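Local coordinates for DUF7790 domain-containing protein (PDB 6ULO) that is of unknown function but folds around a Rossmann-like parallel core sheet and is predicted to be membrane-attached through a transmembrane helix, at residues S48-L53 / V252-V257; S84-L89 / I214-G219; T103-Q108 / Q133-D138; S292-L297 / M303-T308. One frame throughout, in Å; residues are numbered along the deposited sequence. Where two conformers were deposited one is given.

Contact 1: S48-L53 / V252-V257; sequences SNEDRL and VRTISV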
# COMPACT_ATOMS: atom_id res chain seq x y z
N SER A 48 9.37 0.99 -2.79
CA SER A 48 9.64 0.90 -1.38
C SER A 48 11.13 0.63 -1.13
O SER A 48 11.84 0.07 -1.97
CB SER A 48 8.85 -0.28 -0.81
OG SER A 48 9.06 -0.45 0.59
N ASN A 49 11.60 1.05 0.05
CA ASN A 49 12.94 0.70 0.53
C ASN A 49 12.86 -0.07 1.84
O ASN A 49 13.85 -0.10 2.59
CB ASN A 49 13.80 1.96 0.65
CG ASN A 49 13.20 2.99 1.61
OD1 ASN A 49 12.10 2.79 2.15
ND2 ASN A 49 13.90 4.08 1.84
N GLU A 50 11.73 -0.72 2.12
CA GLU A 50 11.51 -1.52 3.32
C GLU A 50 11.84 -2.97 2.99
O GLU A 50 11.11 -3.61 2.22
CB GLU A 50 10.05 -1.35 3.77
CG GLU A 50 9.83 0.14 4.15
CD GLU A 50 8.35 0.56 4.32
OE1 GLU A 50 7.44 -0.27 4.08
OE2 GLU A 50 8.10 1.74 4.73
N ASP A 51 12.91 -3.51 3.57
CA ASP A 51 13.45 -4.82 3.19
C ASP A 51 13.00 -5.97 4.07
O ASP A 51 13.40 -7.12 3.81
CB ASP A 51 14.98 -4.81 3.19
CG ASP A 51 15.56 -3.85 2.18
OD1 ASP A 51 14.93 -3.64 1.12
OD2 ASP A 51 16.62 -3.24 2.47
N ARG A 52 12.20 -5.73 5.11
CA ARG A 52 11.79 -6.79 6.01
C ARG A 52 10.29 -6.82 6.17
O ARG A 52 9.77 -7.12 7.24
CB ARG A 52 12.51 -6.71 7.36
CG ARG A 52 14.04 -6.96 7.27
CD ARG A 52 14.39 -8.33 6.65
NE ARG A 52 13.59 -9.43 7.16
CZ ARG A 52 13.78 -10.06 8.33
NH1 ARG A 52 14.74 -9.66 9.17
NH2 ARG A 52 12.99 -11.08 8.68
N LEU A 53 9.55 -6.63 5.06
CA LEU A 53 8.10 -6.71 5.14
C LEU A 53 7.64 -8.10 5.55
O LEU A 53 6.52 -8.24 6.05
CB LEU A 53 7.47 -6.31 3.80
CG LEU A 53 7.70 -4.84 3.45
CD1 LEU A 53 7.42 -4.62 1.95
CD2 LEU A 53 6.82 -3.94 4.32
N VAL A 252 -0.48 -0.69 9.43
CA VAL A 252 0.91 -1.06 9.21
C VAL A 252 1.71 0.21 8.95
O VAL A 252 1.34 1.02 8.10
CB VAL A 252 1.04 -2.02 8.02
CG1 VAL A 252 2.53 -2.32 7.73
CG2 VAL A 252 0.21 -3.27 8.23
N ARG A 253 2.83 0.38 9.66
CA ARG A 253 3.69 1.55 9.46
C ARG A 253 5.13 1.13 9.71
O ARG A 253 5.42 0.04 10.25
CB ARG A 253 3.32 2.71 10.42
CG ARG A 253 3.57 2.38 11.89
CD ARG A 253 3.46 3.57 12.80
NE ARG A 253 2.12 4.15 12.83
CZ ARG A 253 1.15 3.80 13.67
NH1 ARG A 253 1.32 2.81 14.54
NH2 ARG A 253 -0.03 4.45 13.64
N THR A 254 6.03 2.02 9.34
CA THR A 254 7.43 1.91 9.73
C THR A 254 7.88 3.23 10.34
O THR A 254 7.26 4.29 10.13
CB THR A 254 8.31 1.62 8.51
OG1 THR A 254 8.04 2.56 7.47
CG2 THR A 254 8.07 0.23 8.01
N ILE A 255 8.96 3.15 11.13
CA ILE A 255 9.63 4.33 11.65
C ILE A 255 11.13 4.17 11.46
O ILE A 255 11.65 3.09 11.17
CB ILE A 255 9.32 4.65 13.13
CG1 ILE A 255 9.77 3.51 14.05
CG2 ILE A 255 7.83 5.13 13.28
CD1 ILE A 255 9.89 3.97 15.52
N SER A 256 11.84 5.30 11.63
CA SER A 256 13.28 5.29 11.41
C SER A 256 14.03 6.13 12.43
O SER A 256 15.19 6.46 12.19
CB SER A 256 13.58 5.76 9.97
OG SER A 256 13.12 7.09 9.75
N VAL A 257 13.40 6.50 13.53
CA VAL A 257 14.00 7.32 14.57
C VAL A 257 13.98 6.52 15.87
O VAL A 257 13.29 5.51 16.00
CB VAL A 257 13.25 8.67 14.75
CG1 VAL A 257 13.26 9.45 13.46
CG2 VAL A 257 11.84 8.42 15.19

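Contact 2: S84-L89 / I214-G219; sequences SDFIYL and IGRKVG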
# COMPACT_ATOMS: atom_id res chain seq x y z
N SER A 84 -6.81 -9.63 0.85
CA SER A 84 -7.73 -8.50 0.80
C SER A 84 -8.77 -8.66 -0.31
O SER A 84 -8.46 -9.16 -1.39
CB SER A 84 -6.94 -7.22 0.57
OG SER A 84 -5.90 -7.05 1.53
N ASP A 85 -9.99 -8.19 -0.05
CA ASP A 85 -11.05 -8.31 -1.05
C ASP A 85 -10.94 -7.25 -2.14
O ASP A 85 -11.32 -7.49 -3.29
CB ASP A 85 -12.42 -8.13 -0.40
CG ASP A 85 -12.71 -9.15 0.65
OD1 ASP A 85 -12.40 -10.33 0.43
OD2 ASP A 85 -13.34 -8.77 1.68
N PHE A 86 -10.46 -6.06 -1.79
CA PHE A 86 -10.30 -4.93 -2.70
C PHE A 86 -9.11 -4.14 -2.20
O PHE A 86 -8.80 -4.19 -1.00
CB PHE A 86 -11.53 -4.00 -2.70
CG PHE A 86 -12.84 -4.71 -3.01
CD1 PHE A 86 -13.23 -4.88 -4.33
CD2 PHE A 86 -13.64 -5.22 -2.01
CE1 PHE A 86 -14.40 -5.55 -4.66
CE2 PHE A 86 -14.83 -5.89 -2.32
CZ PHE A 86 -15.19 -6.06 -3.66
N ILE A 87 -8.43 -3.46 -3.11
CA ILE A 87 -7.21 -2.71 -2.78
C ILE A 87 -7.34 -1.28 -3.29
O ILE A 87 -7.36 -1.07 -4.51
CB ILE A 87 -5.96 -3.36 -3.38
CG1 ILE A 87 -5.82 -4.82 -2.96
CG2 ILE A 87 -4.72 -2.53 -3.03
CD1 ILE A 87 -4.69 -5.55 -3.66
N TYR A 88 -7.38 -0.31 -2.37
CA TYR A 88 -7.19 1.10 -2.73
C TYR A 88 -5.71 1.47 -2.58
O TYR A 88 -5.13 1.31 -1.51
CB TYR A 88 -8.02 2.00 -1.82
CG TYR A 88 -9.44 2.21 -2.27
CD1 TYR A 88 -9.74 2.74 -3.53
CD2 TYR A 88 -10.50 2.03 -1.37
CE1 TYR A 88 -11.08 3.02 -3.91
CE2 TYR A 88 -11.82 2.33 -1.73
CZ TYR A 88 -12.08 2.82 -2.99
OH TYR A 88 -13.37 3.11 -3.31
N LEU A 89 -5.12 1.98 -3.64
CA LEU A 89 -3.76 2.51 -3.61
C LEU A 89 -3.92 4.01 -3.69
O LEU A 89 -4.11 4.58 -4.76
CB LEU A 89 -2.93 1.95 -4.77
CG LEU A 89 -2.85 0.42 -4.79
CD1 LEU A 89 -2.11 -0.02 -6.03
CD2 LEU A 89 -2.10 -0.08 -3.57
N ILE A 214 -21.43 0.63 0.97
CA ILE A 214 -21.53 -0.73 0.44
C ILE A 214 -21.44 -1.80 1.52
O ILE A 214 -21.42 -2.99 1.20
CB ILE A 214 -20.48 -0.99 -0.66
CG1 ILE A 214 -19.05 -0.95 -0.10
CG2 ILE A 214 -20.68 0.01 -1.80
CD1 ILE A 214 -17.96 -1.38 -1.10
N GLY A 215 -21.39 -1.41 2.79
CA GLY A 215 -21.38 -2.37 3.87
C GLY A 215 -20.10 -3.15 4.04
O GLY A 215 -20.16 -4.29 4.53
N ARG A 216 -18.96 -2.56 3.72
CA ARG A 216 -17.68 -3.24 3.87
C ARG A 216 -16.78 -2.49 4.84
O ARG A 216 -17.10 -1.39 5.32
CB ARG A 216 -17.02 -3.47 2.51
CG ARG A 216 -17.81 -4.47 1.74
CD ARG A 216 -17.26 -4.78 0.41
NE ARG A 216 -18.19 -5.69 -0.26
CZ ARG A 216 -18.08 -7.01 -0.25
NH1 ARG A 216 -17.06 -7.59 0.37
NH2 ARG A 216 -18.98 -7.77 -0.89
N LYS A 217 -15.65 -3.12 5.17
CA LYS A 217 -14.78 -2.64 6.24
C LYS A 217 -13.34 -2.66 5.77
O LYS A 217 -12.96 -3.48 4.93
CB LYS A 217 -14.87 -3.58 7.46
CG LYS A 217 -16.29 -3.62 8.05
CD LYS A 217 -16.39 -4.48 9.31
CE LYS A 217 -17.74 -4.27 10.03
NZ LYS A 217 -17.71 -3.00 10.86
N VAL A 218 -12.52 -1.76 6.36
CA VAL A 218 -11.08 -1.79 6.14
C VAL A 218 -10.47 -2.89 6.99
O VAL A 218 -10.73 -2.97 8.20
CB VAL A 218 -10.44 -0.43 6.48
CG1 VAL A 218 -8.91 -0.49 6.33
CG2 VAL A 218 -11.02 0.65 5.61
N GLY A 219 -9.64 -3.74 6.36
CA GLY A 219 -8.83 -4.71 7.07
C GLY A 219 -7.42 -4.29 7.38
O GLY A 219 -6.86 -4.65 8.42
O HOH W 1 -14.69 -6.43 1.73

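Contact 3: T103-Q108 / Q133-D138; sequences TILFLQ and QVSFSD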
# COMPACT_ATOMS: atom_id res chain seq x y z
N THR A 103 1.34 -0.77 -13.42
CA THR A 103 1.48 -2.10 -12.82
C THR A 103 0.20 -2.92 -12.97
O THR A 103 0.26 -4.12 -13.29
CB THR A 103 1.88 -1.92 -11.37
OG1 THR A 103 3.26 -1.60 -11.34
CG2 THR A 103 1.59 -3.15 -10.48
N ILE A 104 -0.97 -2.29 -12.77
CA ILE A 104 -2.22 -3.03 -12.90
C ILE A 104 -2.43 -3.51 -14.33
O ILE A 104 -2.86 -4.65 -14.56
CB ILE A 104 -3.38 -2.15 -12.38
CG1 ILE A 104 -3.21 -1.94 -10.88
CG2 ILE A 104 -4.75 -2.74 -12.75
CD1 ILE A 104 -3.99 -0.76 -10.32
N LEU A 105 -2.16 -2.66 -15.31
CA LEU A 105 -2.26 -3.07 -16.71
C LEU A 105 -1.33 -4.24 -16.98
O LEU A 105 -1.73 -5.23 -17.62
CB LEU A 105 -1.91 -1.88 -17.59
CG LEU A 105 -1.80 -2.13 -19.09
CD1 LEU A 105 -3.12 -2.60 -19.72
CD2 LEU A 105 -1.27 -0.84 -19.78
N PHE A 106 -0.09 -4.17 -16.47
CA PHE A 106 0.85 -5.28 -16.70
C PHE A 106 0.37 -6.56 -16.03
O PHE A 106 0.46 -7.64 -16.62
CB PHE A 106 2.24 -4.94 -16.21
CG PHE A 106 2.96 -3.86 -16.96
CD1 PHE A 106 2.48 -3.33 -18.15
CD2 PHE A 106 4.18 -3.38 -16.46
CE1 PHE A 106 3.19 -2.35 -18.82
CE2 PHE A 106 4.90 -2.40 -17.11
CZ PHE A 106 4.41 -1.89 -18.32
N LEU A 107 -0.19 -6.47 -14.82
CA LEU A 107 -0.75 -7.65 -14.17
C LEU A 107 -1.86 -8.27 -15.01
O LEU A 107 -1.90 -9.49 -15.19
CB LEU A 107 -1.31 -7.29 -12.79
CG LEU A 107 -0.26 -7.00 -11.71
CD1 LEU A 107 -0.94 -6.30 -10.52
CD2 LEU A 107 0.42 -8.31 -11.27
N GLN A 108 -2.78 -7.43 -15.50
CA GLN A 108 -3.88 -7.94 -16.32
C GLN A 108 -3.37 -8.74 -17.52
O GLN A 108 -3.96 -9.77 -17.87
CB GLN A 108 -4.76 -6.79 -16.81
CG GLN A 108 -5.56 -6.16 -15.65
CD GLN A 108 -6.23 -4.89 -16.04
OE1 GLN A 108 -5.84 -4.24 -17.01
NE2 GLN A 108 -7.24 -4.50 -15.27
N GLN A 133 1.08 2.02 -25.31
CA GLN A 133 0.66 2.81 -26.46
C GLN A 133 -0.78 2.51 -26.87
O GLN A 133 -1.53 3.43 -27.23
CB GLN A 133 1.61 2.53 -27.64
CG GLN A 133 1.29 3.35 -28.89
CD GLN A 133 1.54 4.84 -28.70
OE1 GLN A 133 2.39 5.22 -27.90
NE2 GLN A 133 0.84 5.67 -29.45
N VAL A 134 -1.18 1.24 -26.85
CA VAL A 134 -2.53 0.87 -27.29
C VAL A 134 -3.58 0.99 -26.20
O VAL A 134 -4.77 0.83 -26.50
CB VAL A 134 -2.58 -0.54 -27.91
CG1 VAL A 134 -1.69 -0.62 -29.14
CG2 VAL A 134 -2.27 -1.63 -26.90
N SER A 135 -3.19 1.27 -24.95
CA SER A 135 -4.09 1.17 -23.80
C SER A 135 -4.65 2.50 -23.31
O SER A 135 -5.50 2.49 -22.43
CB SER A 135 -3.39 0.44 -22.64
OG SER A 135 -3.06 -0.89 -23.04
N PHE A 136 -4.21 3.62 -23.88
CA PHE A 136 -4.61 4.95 -23.42
C PHE A 136 -4.78 5.85 -24.63
O PHE A 136 -4.13 5.65 -25.65
CB PHE A 136 -3.52 5.58 -22.53
CG PHE A 136 -3.20 4.77 -21.30
CD1 PHE A 136 -3.93 4.91 -20.14
CD2 PHE A 136 -2.14 3.87 -21.32
CE1 PHE A 136 -3.63 4.17 -19.01
CE2 PHE A 136 -1.84 3.11 -20.20
CZ PHE A 136 -2.59 3.28 -19.05
N SER A 137 -5.60 6.89 -24.48
CA SER A 137 -5.62 7.95 -25.49
C SER A 137 -4.45 8.89 -25.33
O SER A 137 -4.06 9.55 -26.29
CB SER A 137 -6.93 8.76 -25.44
OG SER A 137 -7.99 7.98 -25.94
N ASP A 138 -3.89 8.99 -24.12
CA ASP A 138 -2.72 9.83 -23.83
C ASP A 138 -1.59 8.93 -23.33
O ASP A 138 -1.12 9.06 -22.18
CB ASP A 138 -3.03 10.94 -22.83
CG ASP A 138 -3.66 10.45 -21.52
OD1 ASP A 138 -4.11 9.29 -21.40
OD2 ASP A 138 -3.73 11.31 -20.60

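Contact 4: S292-L297 / M303-T308; sequences SGKPGL and MVEGGT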
# COMPACT_ATOMS: atom_id res chain seq x y z
N SER A 292 -7.65 11.20 21.39
CA SER A 292 -7.22 11.56 22.74
C SER A 292 -6.89 13.04 22.93
O SER A 292 -6.89 13.51 24.07
CB SER A 292 -5.99 10.72 23.12
OG SER A 292 -4.81 11.13 22.42
N GLY A 293 -6.60 13.78 21.85
CA GLY A 293 -6.24 15.17 22.01
C GLY A 293 -4.86 15.43 22.56
O GLY A 293 -4.59 16.54 23.01
N LYS A 294 -3.97 14.45 22.53
CA LYS A 294 -2.61 14.70 23.00
C LYS A 294 -1.96 15.72 22.07
O LYS A 294 -1.84 15.45 20.87
CB LYS A 294 -1.78 13.41 23.04
CG LYS A 294 -2.18 12.46 24.16
CD LYS A 294 -1.59 11.08 23.97
CE LYS A 294 -1.81 10.19 25.18
NZ LYS A 294 -0.83 10.44 26.27
N PRO A 295 -1.53 16.88 22.56
CA PRO A 295 -1.03 17.91 21.64
C PRO A 295 0.23 17.45 20.92
O PRO A 295 1.16 16.92 21.53
CB PRO A 295 -0.76 19.11 22.56
CG PRO A 295 -0.70 18.54 23.92
CD PRO A 295 -1.61 17.36 23.95
N GLY A 296 0.25 17.65 19.61
CA GLY A 296 1.46 17.32 18.90
C GLY A 296 1.73 15.84 18.75
O GLY A 296 2.83 15.47 18.35
N LEU A 297 0.73 14.99 19.00
CA LEU A 297 0.90 13.55 18.87
C LEU A 297 1.37 13.16 17.48
O LEU A 297 0.89 13.67 16.46
CB LEU A 297 -0.43 12.83 19.14
CG LEU A 297 -0.38 11.31 19.20
CD1 LEU A 297 0.42 10.88 20.45
CD2 LEU A 297 -1.80 10.74 19.19
N MET A 303 4.01 4.97 19.62
CA MET A 303 4.81 3.76 19.84
C MET A 303 5.57 3.79 21.17
O MET A 303 5.64 2.77 21.85
CB MET A 303 5.77 3.56 18.67
CG MET A 303 5.03 3.23 17.38
SD MET A 303 6.11 3.12 15.95
CE MET A 303 7.20 1.78 16.47
N VAL A 304 6.12 4.95 21.56
CA VAL A 304 6.82 5.07 22.85
C VAL A 304 5.88 4.71 23.99
O VAL A 304 6.25 3.97 24.91
CB VAL A 304 7.40 6.48 23.02
CG1 VAL A 304 7.83 6.72 24.49
CG2 VAL A 304 8.58 6.69 22.09
N GLU A 305 4.66 5.25 23.95
CA GLU A 305 3.71 5.10 25.05
C GLU A 305 2.86 3.85 24.93
O GLU A 305 2.36 3.36 25.95
CB GLU A 305 2.77 6.31 25.08
CG GLU A 305 3.48 7.61 25.39
CD GLU A 305 2.54 8.77 25.60
OE1 GLU A 305 1.30 8.57 25.62
OE2 GLU A 305 3.05 9.90 25.71
N GLY A 306 2.67 3.33 23.73
CA GLY A 306 1.72 2.25 23.56
C GLY A 306 2.28 0.95 23.02
O GLY A 306 1.55 -0.04 22.94
N GLY A 307 3.57 0.91 22.70
CA GLY A 307 4.14 -0.21 21.97
C GLY A 307 4.79 -1.27 22.84
O GLY A 307 5.46 -0.96 23.83
N THR A 308 4.60 -2.53 22.45
CA THR A 308 5.35 -3.68 22.97
C THR A 308 6.31 -4.10 21.87
O THR A 308 5.88 -4.44 20.76
CB THR A 308 4.40 -4.84 23.28
OG1 THR A 308 3.45 -4.44 24.27
CG2 THR A 308 5.16 -6.04 23.78

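Contact 1: S48-L53 / V252-V257
E50 and T254 reach for each other from opposite directions and carry this contact between them. The hydroxyl of T254 donates to the carboxylate, OG1 to OE2 of E50 at 2.9 Å, arriving from above the carboxylate plane, 54° out of it. The methyl comes along with it: T254 CG2 lies 3.7 Å from E50 CD, so both branches of the threonine bear on one carboxylate. That follows from chi1 of 51° in T254, which sets OG1 between the backbone N and the carbonyl carbon and CG2 beside the N. E50 reaches across with its chain extended beyond CG.

The carboxylate is buried and has several hydrogen-bond partners. OE2 is also hydrogen-bonded to the hydroxyl of S224, and OE1 to that of Y222, so three hydroxyls gather round the buried carboxylate, two of them on OE2. One step further out, S48 OG accepts from E50 N at 3.1 Å with an N-H...O angle of 162°, an ST turn that fixes the backbone just ahead of the E50 side chain. R156 of helix 139-166 takes the carbonyl of E50.

T254 lies near the end of strand 249-255, and its backbone bonds to S224, just past strand 218-222. Y278 of strand 277-282 packs against both E50 and T254. The loop 48-53 is thus pinned over the C-terminal edge of the parallel strands, and helix 139-166 touches it through R156, on S48 and L53, and through T159 and L163, on D51.

Contact 2: S84-L89 / I214-G219
R216 reaches from its loop towards F86 and D85, and it is easiest to follow along its length. From CB the chain runs straight, with chi2 and chi3 both close to 180°, so the first contact across comes at CD, which lies 3.8 Å from CE2 of F86 in an oblique approach. The same ring atom then sits over one face of the guanidinium, with R216 NE 3.9 Å and R216 CZ 4.0 Å from F86 CE2. Seen from the phenylalanine, NH1 of R216 lies in the ring plane, at the edge. Ring and guanidinium planes are 75° apart, so the phenyl presents its rim to the flat of the arginine rather than stacking on it.

At the tip, NH1 turns to D85. The two charges stand beyond a salt bridge, NH1 of R216 being 4.1 Å from OD2 of D85, and a water joins them. It accepts from R216 NH1 at 3.0 Å, in the guanidinium plane, and donates to D85 OD2 at 2.7 Å. R216 was modelled in two conformers, so this describes one of them.

Helix 203-214 ends in a Schellman motif at G215, just before the arginine. The contact spans the N-terminal ends of strands 86-91 and 218-222, which have strand 66-69 between them, while I23 of helix 18-28 packs on both F86 and R216.

Contact 3: T103-Q108 / Q133-D138
The forked end of L105 sets both methyls against the side chain of S135. They lie 3.7 Å from the serine oxygen, L105 CD1 and L105 CD2 alike to S135 OG, and CD2 of L105 is also 3.8 Å from CB of S135. The methyls offer the hydroxyl no polar partner; S135 OG is hydrogen-bonded instead to the carbonyl O of L131, four residues back. A chi1 of -62°, with OG beside the backbone N, brings the oxygen round to that carbonyl. The leucine therefore leans on a hydroxyl already engaged elsewhere.

This is the tight part. F136 joins more loosely: its CE2 comes to 4.0 Å from L105 CD2, an oblique brush with the ring, which is stacked on Y142 of helix 139-166. Beyond F136, the chain from S137 to D138 is exposed, as are Q133 and V134, just before S135 in the chain. Only L105 among residues 103-108 touches the other segment, and the nearest CA atoms, those of L105 and S135, are 8.5 Å apart.

The two helices also meet through L131 of helix 125-135, which lies against L105 and F106, while F106 also packs on A128 and meets W120 of helix 113-120 edge-to-face. Elsewhere round helix 94-109, L107 packs on helix 176-187 and I104 reaches strand 191-195.

Contact 4: S292-L297 / M303-T308
K294 and E305 approach from opposite directions and close a salt bridge, NZ of the lysine donating to OE1 of the glutamate at 2.9 Å. The ammonium uses the syn lone pair of OE1, on the side of the other oxygen, yet it does not bridge the two: OE2 of E305 stays 4.0 Å from K294 NZ. A bend at the end of the lysine chain, chi4 -81°, turns NZ onto OE1 and leaves K294 CE alongside, 3.5 Å from E305 OE1.

Each end of the pair has a second partner. NZ of K294 makes a weak hydrogen bond to the carbonyl of V323, in the C-terminal tail, and OE2 of E305 is bonded to NE2 of Q301 in its own helix, so the two glutamate oxygens serve different donors. The lysine backbone is held too. K294 N donates weakly to S292 OG at 3.4 Å, and that hydroxyl is also bonded to the carbonyl of W289. K294 O accepts from L297 N at 3.2 Å, which closes a type II turn with G296 at its positive-phi position.

W289 of helix 283-291 touches both charged side chains, but neither is fully buried. One ionic bond at the partly exposed surface, which solvent could screen, ties the turn before helix 299-306 to that helix's last turn, the weak V323 link adding the tail.

Contacts 1, 2 and 4 all reach the one mixed sheet, but at different places. Contact 1 sits on strand 249-255, at the C-terminal edge of the parallel strands, and contact 2 beside the N-terminal ends of 86-91 and 218-222, the latter next to 249-255; their centres are 23 Å apart. Contact 4 adjoins contact 1 directly: I255 CD1 packs 3.6 Å from M303 CE. Contact 3 belongs to the helical flank beyond strand 191-195, its centre about 43 Å from that of contact 4. No active site has been assigned to this protein. Rossmann-like folds usually bind ligands at the C-terminal edge, so contact 1 is the one nearest where a pocket might be expected.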